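Local atomic coordinates of cellulosomal scaffoldin (Acetivibrio cellulolyticus, PDB entry 4WI0), a protein that belongs to a cellulose-degrading cellulosome, probably cleaves beta-1,4-glucosidic linkages through its family 9 catalytic domain, and here contributes its X-module and dockerin, which dock onto a type II cohesin. Residues 92-97 with 127-132. The protein carries 1 engineered substitution. Numbering follows the deposited sequence.
With CA (calcium ion), chain D; CA (calcium ion), chain C.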
loop_
_atom_site.group_PDB
_atom_site.type_symbol
_atom_site.label_atom_id
_atom_site.label_comp_id
_atom_site.label_asym_id
_atom_site.label_seq_id
_atom_site.Cartn_x
_atom_site.Cartn_y
_atom_site.Cartn_z
ATOM N N GLY B 92 -4.249 4.466 -9.605
ATOM C CA GLY B 92 -4.142 5.533 -8.610
ATOM C C GLY B 92 -4.359 6.960 -9.079
ATOM O O GLY B 92 -4.057 7.873 -8.327
ATOM N N ASP B 93 -4.838 7.168 -10.308
ATOM C CA ASP B 93 -5.500 8.437 -10.652
ATOM C C ASP B 93 -6.991 8.258 -10.374
ATOM O O ASP B 93 -7.748 7.769 -11.221
ATOM C CB ASP B 93 -5.262 8.864 -12.104
ATOM C CG ASP B 93 -5.899 10.212 -12.417
ATOM O OD1 ASP B 93 -6.157 10.959 -11.456
ATOM O OD2 ASP B 93 -6.155 10.530 -13.608
ATOM N N MET B 94 -7.398 8.670 -9.177
ATOM C CA MET B 94 -8.691 8.320 -8.605
ATOM C C MET B 94 -9.796 9.283 -9.032
ATOM O O MET B 94 -9.554 10.476 -9.212
ATOM C CB MET B 94 -8.597 8.338 -7.075
ATOM C CG MET B 94 -7.457 7.515 -6.495
ATOM S SD MET B 94 -7.529 5.777 -6.962
ATOM C CE MET B 94 -8.974 5.276 -6.043
ATOM N N ALA B 95 -11.012 8.754 -9.169
ATOM C CA ALA B 95 -12.198 9.581 -9.382
ATOM C C ALA B 95 -12.551 10.347 -8.104
ATOM O O ALA B 95 -13.015 9.765 -7.120
ATOM C CB ALA B 95 -13.373 8.732 -9.843
ATOM N N ILE B 96 -12.307 11.657 -8.136
ATOM C CA ILE B 96 -12.558 12.552 -7.008
ATOM C C ILE B 96 -13.465 13.661 -7.520
ATOM O O ILE B 96 -13.123 14.355 -8.482
ATOM C CB ILE B 96 -11.252 13.170 -6.463
ATOM C CG1 ILE B 96 -10.250 12.071 -6.086
ATOM C CG2 ILE B 96 -11.542 14.048 -5.248
ATOM C CD1 ILE B 96 -8.839 12.576 -5.862
ATOM N N GLY B 97 -14.621 13.822 -6.882
ATOM C CA GLY B 97 -15.657 14.721 -7.385
ATOM C C GLY B 97 -16.246 14.218 -8.691
ATOM O O GLY B 97 -16.684 15.013 -9.524
ATOM N N VAL B 127 -14.900 -0.631 -2.819
ATOM C CA VAL B 127 -14.120 -1.503 -3.701
ATOM C C VAL B 127 -13.174 -0.722 -4.631
ATOM O O VAL B 127 -12.076 -1.182 -4.924
ATOM C CB VAL B 127 -15.034 -2.466 -4.505
ATOM C CG1 VAL B 127 -15.851 -1.720 -5.551
ATOM C CG2 VAL B 127 -14.213 -3.573 -5.146
ATOM N N GLY B 128 -13.592 0.463 -5.067
ATOM C CA GLY B 128 -12.757 1.326 -5.904
ATOM C C GLY B 128 -11.439 1.767 -5.294
ATOM O O GLY B 128 -10.468 2.006 -6.019
ATOM N N LEU B 129 -11.399 1.890 -3.969
ATOM C CA LEU B 129 -10.188 2.303 -3.258
ATOM C C LEU B 129 -9.248 1.118 -3.018
ATOM O O LEU B 129 -8.050 1.296 -2.765
ATOM C CB LEU B 129 -10.561 2.970 -1.931
ATOM C CG LEU B 129 -11.575 4.127 -2.005
ATOM C CD1 LEU B 129 -11.812 4.701 -0.620
ATOM C CD2 LEU B 129 -11.138 5.221 -2.963
ATOM N N ASP B 130 -9.809 -0.089 -3.092
ATOM C CA ASP B 130 -9.040 -1.331 -3.034
ATOM C C ASP B 130 -8.440 -1.587 -4.421
ATOM O O ASP B 130 -8.975 -2.369 -5.203
ATOM C CB ASP B 130 -9.961 -2.487 -2.588
ATOM C CG ASP B 130 -9.248 -3.829 -2.503
ATOM O OD1 ASP B 130 -8.015 -3.880 -2.724
ATOM O OD2 ASP B 130 -9.926 -4.840 -2.200
ATOM N N LEU B 131 -7.312 -0.931 -4.694
ATOM C CA LEU B 131 -6.688 -0.937 -6.013
ATOM C C LEU B 131 -6.277 -2.331 -6.486
ATOM O O LEU B 131 -6.527 -2.674 -7.633
ATOM C CB LEU B 131 -5.477 0.006 -6.054
ATOM C CG LEU B 131 -5.767 1.494 -5.849
ATOM C CD1 LEU B 131 -4.506 2.328 -6.012
ATOM C CD2 LEU B 131 -6.836 1.973 -6.819
ATOM N N ASN B 132 -5.655 -3.124 -5.619
ATOM C CA ASN B 132 -5.244 -4.483 -6.004
ATOM C C ASN B 132 -6.324 -5.560 -5.818
ATOM O O ASN B 132 -6.061 -6.740 -6.030
ATOM C CB ASN B 132 -3.928 -4.898 -5.317
ATOM C CG ASN B 132 -4.045 -5.030 -3.798
ATOM O OD1 ASN B 132 -5.112 -4.839 -3.205
ATOM N ND2 ASN B 132 -2.922 -5.322 -3.161
HETATM CA CA CA D . -6.036 -3.781 -1.376
HETATM CA CA CA C . -5.414 12.247 -9.656
HETATM O O HOH W 1 -7.834 12.594 -9.565
HETATM O O HOH W 2 -5.381 14.057 -8.103
HETATM O O HOH W 3 -4.232 -4.340 0.177
#
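Met94 reaches across to Leu129 and Leu131 and joins the two calcium loops of the dockerin, a module built from a pair of EF-hand-like loop-helix units. Its side chain leaves the backbone with CG anti to the carbonyl carbon, then bends at both chi2 (-58°) and chi3 (-69°), which curls the thioether so that CE touches both leucines while SD meets Leu131. The methyl CE sits 3.8 Å from Leu129 CD2, where the two side chains run at about a right angle, and 3.6 Å from Gly128 O. SD lies against Leu131 as well, 3.9 Å from its CD2, with the two chains slanted across each other. The other Leu131 branch, CD1, rests on the backbone of Gly92, 4.1 Å from its CA. No hydrogen bond links the segments; the join is apolar and largely buried, and Leu131 also touches Ile112 of helix 106-113 and Val145 of helix 139-146. The metal ligands take no part in this packing: Asp93 binds one calcium with Asp101, Ala103, Asp108 and two waters, while Asp130, pointing away, and Asn132 serve the other. Beside the first calcium, a water bound to the metal also donates a 2.8 Å hydrogen bond to Met94 O.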